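Local structure of uncharacterized protein (Acinetobacter baumannii, 4PUX) at residues F18-N23 and G55-N60; L91-Y96 and V152-Y157. The protein is of unknown function but adopts a beta-barrel fold and belongs to the DUF3237 family, in the clan of allene oxide cyclase-like barrels. All blocks are in the same frame, centred on the assembly; numbering follows the deposited sequence. Where two conformers were deposited one is given.

Overall arrangement
Both contacts lie inside one curled antiparallel sheet, and their centres are 12 Å apart. Contact 2 sits about 2 Å from the centre of the chain and spans the barrel interior, whereas contact 1 lies about 12 Å from it, on the inner side of one wall. Strands 12-21 and 151-159 run side by side and tie the two together: Val20 N lies 2.8 Å from Val152 O, and Phe18 N lies 2.8 Å from Tyr154 O, both probable hydrogen bonds. The stacked rings of Phe18 and Tyr154 join them through side chains. 1,2-Ethanediol, probably from the crystallisation liquor, is bound about 4 Å from the side chain of Val20 and about 3 Å from that of Thr93, which may mark an interior pocket.

Contact 1: residues F18-N23 and G55-N60; sequences FSVDLN and GRILNN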
loop_
_atom_site.group_PDB
_atom_site.type_symbol
_atom_site.label_atom_id
_atom_site.label_comp_id
_atom_site.label_asym_id
_atom_site.label_seq_id
_atom_site.Cartn_x
_atom_site.Cartn_y
_atom_site.Cartn_z
ATOM N N PHE A 18 2.549 -6.138 6.648
ATOM C CA PHE A 18 1.516 -5.204 7.086
ATOM C C PHE A 18 0.122 -5.773 6.851
ATOM O O PHE A 18 -0.167 -6.333 5.761
ATOM C CB PHE A 18 1.615 -3.867 6.320
ATOM C CG PHE A 18 2.770 -2.968 6.755
ATOM C CD1 PHE A 18 4.102 -3.296 6.452
ATOM C CD2 PHE A 18 2.526 -1.787 7.469
ATOM C CE1 PHE A 18 5.166 -2.465 6.832
ATOM C CE2 PHE A 18 3.606 -0.953 7.862
ATOM C CZ PHE A 18 4.921 -1.313 7.562
ATOM N N SER A 19 -0.735 -5.526 7.820
ATOM C CA SER A 19 -2.147 -5.871 7.749
ATOM C C SER A 19 -2.926 -4.593 8.116
ATOM O O SER A 19 -2.936 -4.200 9.272
ATOM C CB SER A 19 -2.433 -7.068 8.687
ATOM O OG SER A 19 -1.575 -8.171 8.360
ATOM N N VAL A 20 -3.506 -3.932 7.124
ATOM C CA VAL A 20 -4.190 -2.644 7.301
ATOM C C VAL A 20 -5.701 -2.881 7.400
ATOM O O VAL A 20 -6.318 -3.536 6.533
ATOM C CB VAL A 20 -3.898 -1.659 6.124
ATOM C CG1 VAL A 20 -4.457 -0.277 6.469
ATOM C CG2 VAL A 20 -2.357 -1.578 5.805
ATOM N N ASP A 21 -6.284 -2.331 8.454
ATOM C CA ASP A 21 -7.744 -2.429 8.687
ATOM C C ASP A 21 -8.422 -1.170 8.091
ATOM O O ASP A 21 -7.967 -0.037 8.331
ATOM C CB ASP A 21 -8.042 -2.500 10.181
ATOM C CG ASP A 21 -7.724 -3.852 10.787
ATOM O OD1 ASP A 21 -7.718 -4.839 10.048
ATOM O OD2 ASP A 21 -7.477 -3.942 12.020
ATOM N N LEU A 22 -9.526 -1.396 7.360
ATOM C CA LEU A 22 -10.333 -0.329 6.713
ATOM C C LEU A 22 -11.777 -0.432 7.260
ATOM O O LEU A 22 -12.738 -0.598 6.499
ATOM C CB LEU A 22 -10.313 -0.517 5.193
ATOM C CG LEU A 22 -8.936 -0.716 4.588
ATOM C CD1 LEU A 22 -9.078 -1.021 3.105
ATOM C CD2 LEU A 22 -8.046 0.502 4.828
ATOM N N ASN A 23 -11.907 -0.389 8.603
ATOM C CA ASN A 23 -13.166 -0.756 9.260
ATOM C C ASN A 23 -14.114 0.461 9.494
ATOM O O ASN A 23 -14.579 0.744 10.610
ATOM C CB ASN A 23 -12.883 -1.495 10.589
ATOM C CG ASN A 23 -12.204 -2.871 10.426
ATOM O OD1 ASN A 23 -11.568 -3.371 11.398
ATOM N ND2 ASN A 23 -12.293 -3.454 9.290
ATOM N N GLY A 55 4.847 -3.583 15.336
ATOM C CA GLY A 55 3.932 -2.666 16.008
ATOM C C GLY A 55 2.525 -2.648 15.444
ATOM O O GLY A 55 2.059 -3.641 14.860
ATOM N N ARG A 56 1.844 -1.525 15.644
ATOM C CA ARG A 56 0.451 -1.364 15.229
ATOM C C ARG A 56 0.243 -0.066 14.436
ATOM O O ARG A 56 1.040 0.901 14.522
ATOM C CB ARG A 56 -0.519 -1.419 16.417
ATOM C CG ARG A 56 -0.494 -0.228 17.342
ATOM C CD ARG A 56 -1.424 -0.464 18.542
ATOM N NE ARG A 56 -1.397 0.694 19.440
ATOM C CZ ARG A 56 -2.434 1.270 20.014
ATOM N NH1 ARG A 56 -3.643 0.732 19.925
ATOM N NH2 ARG A 56 -2.240 2.349 20.790
ATOM N N ILE A 57 -0.811 -0.081 13.637
ATOM C CA ILE A 57 -1.266 1.077 12.901
ATOM C C ILE A 57 -2.316 1.756 13.760
ATOM O O ILE A 57 -3.235 1.118 14.247
ATOM C CB ILE A 57 -1.826 0.664 11.502
ATOM C CG1 ILE A 57 -0.707 0.050 10.655
ATOM C CG2 ILE A 57 -2.504 1.822 10.765
ATOM C CD1 ILE A 57 -1.201 -0.735 9.454
ATOM N N LEU A 58 -2.218 3.078 13.857
ATOM C CA LEU A 58 -3.156 3.867 14.674
ATOM C C LEU A 58 -4.433 4.209 13.864
ATOM O O LEU A 58 -4.489 3.992 12.639
ATOM C CB LEU A 58 -2.449 5.120 15.245
ATOM C CG LEU A 58 -1.232 4.816 16.111
ATOM C CD1 LEU A 58 -0.660 6.137 16.655
ATOM C CD2 LEU A 58 -1.570 3.875 17.283
ATOM N N ASN A 59 -5.450 4.766 14.533
ATOM C CA ASN A 59 -6.666 5.209 13.870
ATOM C C ASN A 59 -6.454 6.652 13.371
ATOM O O ASN A 59 -6.717 7.621 14.069
ATOM C CB ASN A 59 -7.868 5.086 14.820
ATOM C CG ASN A 59 -9.186 5.363 14.128
ATOM O OD1 ASN A 59 -9.230 5.704 12.949
ATOM N ND2 ASN A 59 -10.258 5.197 14.845
ATOM N N ASN A 60 -5.974 6.761 12.128
ATOM C CA ASN A 60 -5.586 8.027 11.511
ATOM C C ASN A 60 -5.414 7.824 10.001
ATOM O O ASN A 60 -4.833 6.795 9.536
ATOM C CB ASN A 60 -4.251 8.524 12.071
ATOM C CG ASN A 60 -3.702 9.734 11.299
ATOM O OD1 ASN A 60 -4.191 10.888 11.402
ATOM N ND2 ASN A 60 -2.711 9.485 10.535
#
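Ile57 sets its CD1 methyl against Val20, the Ser19 carbonyl oxygen and the edge of the Phe18 ring. The nearest apolar partner is the Val20 methyl CG2, 3.9 Å from Ile57 CD1, and the two side chains cross at about a right angle, so they meet at a branch end and not along their lengths. The same Ile57 CD1 stands 3.9 Å from Ser19 O, a van der Waals contact with the carbonyl oxygen. Ile57 CD1 also comes up to the Phe18 ring near its plane, with CD2 of Phe18 4.4 Å away. The reach of Ile57 depends on its torsions: CG1 lies anti to the carbonyl carbon (chi1 -64°) and chi2 is extended at 163°, which carries CD1 far out from its own strand. Val20 turns CG2 to it by placing CG1 anti to the backbone N. The interface is small, 122 Å² in all, and made of van der Waals contacts, with Ile57 giving more than half of that area. The strands of 18-21 and 55-57 run at 32° with their axes 8.2 Å apart, too far for backbone pairing. Each instead pairs antiparallel with strand 36-49, which lies between them; side chains meeting past it on the inner face of the strongly curved sheet are characteristic of a beta-barrel wall. Ile43 of 36-49 touches both Val20 and Ile57. Strand 73-83 adds Leu81 against Ile57 and Tyr79 against Val20, while Phe48 meets the Phe18 ring and strand 151-159 borders the far side of 12-21.

Contact 2: residues L91-Y96 and V152-Y157; sequences LQTKGY and VIYDAY
Tyr154 points its phenol oxygen at a methyl of Leu91, with a methyl of Thr93 to one side. Leu91 CD2 is the nearer, 3.5 Å from Tyr154 OH, and lies almost in line with the CZ-OH bond, so the methyl meets the phenol end-on. Thr93 CG2 approaches the same Tyr154 OH from an oblique direction at 4.2 Å. Both side chains come from the opposite direction to the tyrosine, and the touching area is slight, 69 Å² in all. Reaching across takes the full length of the tyrosine: the nearest pair of CA atoms, Thr93 CA and Ala156 CA, is 11.0 Å apart. With CG of Tyr154 held between its backbone N and carbonyl carbon (chi1 68°), the ring projects inward from its strand. Leu91 has CG anti to the backbone N (chi1 177°) and extends CD2 to meet it.

The polar needs are met in the next shell. Tyr154 OH is hydrogen-bonded to the hydroxyl of Tyr79, which helps fix where the phenol ends. Thr93 OG1 is hydrogen-bonded to Thr77 OG1, and it is Thr93 CG2, not OG1, that lies nearer the tyrosine. Thr77 and Tyr79 belong to strand 73-83, whose backbone pairs with Leu91 and Thr93. Phe18 stacks on the Tyr154 ring, and Val20, Met124 and Ala145, from strands 12-21, 118-127 and 141-147, also touch the side chain. Residues from distant strands of one curled antiparallel sheet thus meet across its interior, an arrangement characteristic of a beta-barrel core.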
loop_
_atom_site.group_PDB
_atom_site.type_symbol
_atom_site.label_atom_id
_atom_site.label_comp_id
_atom_site.label_asym_id
_atom_site.label_seq_id
_atom_site.Cartn_x
_atom_site.Cartn_y
_atom_site.Cartn_z
ATOM N N LEU A 91 3.705 7.399 7.680
ATOM C CA LEU A 91 3.852 6.643 6.446
ATOM C C LEU A 91 2.966 7.254 5.339
ATOM O O LEU A 91 1.755 7.519 5.566
ATOM C CB LEU A 91 3.468 5.150 6.715
ATOM C CG LEU A 91 3.492 4.197 5.503
ATOM C CD1 LEU A 91 4.840 4.152 4.845
ATOM C CD2 LEU A 91 3.038 2.785 5.927
ATOM N N GLN A 92 3.539 7.339 4.137
ATOM C CA GLN A 92 2.844 7.680 2.881
ATOM C C GLN A 92 3.083 6.533 1.888
ATOM O O GLN A 92 4.230 6.136 1.676
ATOM C CB GLN A 92 3.368 8.985 2.281
ATOM C CG GLN A 92 3.126 10.213 3.153
ATOM C CD GLN A 92 3.986 11.395 2.762
ATOM O OE1 GLN A 92 5.114 11.601 3.312
ATOM N NE2 GLN A 92 3.570 12.079 1.735
ATOM N N THR A 93 2.009 6.015 1.278
ATOM C CA THR A 93 2.150 5.049 0.192
ATOM C C THR A 93 1.464 5.607 -1.073
ATOM O O THR A 93 0.489 6.369 -1.015
ATOM C CB THR A 93 1.598 3.644 0.535
ATOM O OG1 THR A 93 0.165 3.684 0.573
ATOM C CG2 THR A 93 2.118 3.145 1.896
ATOM N N LYS A 94 1.996 5.199 -2.205
ATOM C CA LYS A 94 1.514 5.549 -3.543
ATOM C C LYS A 94 1.654 4.324 -4.442
ATOM O O LYS A 94 2.562 3.517 -4.268
ATOM C CB LYS A 94 2.296 6.730 -4.119
ATOM C CG LYS A 94 2.028 8.083 -3.377
ATOM C CD LYS A 94 2.862 9.178 -3.886
ATOM C CE LYS A 94 2.484 10.518 -3.259
ATOM N NZ LYS A 94 2.854 10.600 -1.798
ATOM N N GLY A 95 0.767 4.192 -5.410
ATOM C CA GLY A 95 0.895 3.105 -6.360
ATOM C C GLY A 95 -0.378 2.831 -7.139
ATOM O O GLY A 95 -1.197 3.735 -7.319
ATOM N N TYR A 96 -0.517 1.579 -7.601
ATOM C CA TYR A 96 -1.560 1.208 -8.564
ATOM C C TYR A 96 -2.177 -0.126 -8.217
ATOM O O TYR A 96 -1.456 -1.062 -7.768
ATOM C CB TYR A 96 -0.992 1.087 -10.004
ATOM C CG TYR A 96 -0.310 2.326 -10.535
ATOM C CD1 TYR A 96 -1.042 3.505 -10.749
ATOM C CD2 TYR A 96 1.061 2.334 -10.820
ATOM C CE1 TYR A 96 -0.425 4.641 -11.259
ATOM C CE2 TYR A 96 1.702 3.471 -11.302
ATOM C CZ TYR A 96 0.957 4.617 -11.545
ATOM O OH TYR A 96 1.569 5.763 -12.029
ATOM N N VAL A 152 -6.291 -4.478 3.661
ATOM C CA VAL A 152 -5.204 -4.692 2.704
ATOM C C VAL A 152 -4.023 -5.342 3.448
ATOM O O VAL A 152 -3.609 -4.880 4.528
ATOM C CB VAL A 152 -4.734 -3.364 2.064
ATOM C CG1 VAL A 152 -3.481 -3.582 1.182
ATOM C CG2 VAL A 152 -5.857 -2.761 1.243
ATOM N N ILE A 153 -3.527 -6.430 2.896
ATOM C CA ILE A 153 -2.343 -7.133 3.395
ATOM C C ILE A 153 -1.211 -6.888 2.407
ATOM O O ILE A 153 -1.410 -7.039 1.182
ATOM C CB ILE A 153 -2.562 -8.684 3.421
ATOM C CG1 ILE A 153 -3.876 -9.053 4.119
ATOM C CG2 ILE A 153 -1.345 -9.401 4.060
ATOM C CD1 ILE A 153 -3.938 -8.674 5.539
ATOM N N TYR A 154 -0.031 -6.521 2.884
ATOM C CA TYR A 154 1.118 -6.375 1.984
ATOM C C TYR A 154 2.446 -6.699 2.624
ATOM O O TYR A 154 2.618 -6.574 3.850
ATOM C CB TYR A 154 1.140 -4.978 1.349
ATOM C CG TYR A 154 1.415 -3.750 2.253
ATOM C CD1 TYR A 154 2.752 -3.322 2.529
ATOM C CD2 TYR A 154 0.385 -2.962 2.711
ATOM C CE1 TYR A 154 3.029 -2.157 3.230
ATOM C CE2 TYR A 154 0.630 -1.805 3.418
ATOM C CZ TYR A 154 1.955 -1.390 3.670
ATOM O OH TYR A 154 2.172 -0.222 4.387
ATOM N N ASP A 155 3.349 -7.202 1.811
ATOM C CA ASP A 155 4.735 -7.446 2.196
ATOM C C ASP A 155 5.585 -6.222 1.794
ATOM O O ASP A 155 5.610 -5.838 0.612
ATOM C CB ASP A 155 5.286 -8.688 1.477
ATOM C CG ASP A 155 4.609 -9.979 1.891
ATOM O OD1 ASP A 155 4.120 -10.093 3.034
ATOM O OD2 ASP A 155 4.580 -10.900 1.061
ATOM N N ALA A 156 6.187 -5.580 2.775
ATOM C CA ALA A 156 7.082 -4.440 2.577
ATOM C C ALA A 156 8.544 -4.867 2.496
ATOM O O ALA A 156 8.977 -5.755 3.256
ATOM C CB ALA A 156 6.911 -3.441 3.690
ATOM N N TYR A 157 9.282 -4.209 1.607
ATOM C CA TYR A 157 10.724 -4.425 1.378
ATOM C C TYR A 157 11.445 -3.082 1.271
ATOM O O TYR A 157 10.893 -2.129 0.700
ATOM C CB TYR A 157 10.972 -5.186 0.069
ATOM C CG TYR A 157 10.225 -6.507 -0.056
ATOM C CD1 TYR A 157 8.880 -6.550 -0.448
ATOM C CD2 TYR A 157 10.881 -7.734 0.188
ATOM C CE1 TYR A 157 8.216 -7.741 -0.558
ATOM C CE2 TYR A 157 10.204 -8.933 0.069
ATOM C CZ TYR A 157 8.888 -8.937 -0.315
ATOM O OH TYR A 157 8.225 -10.136 -0.456
#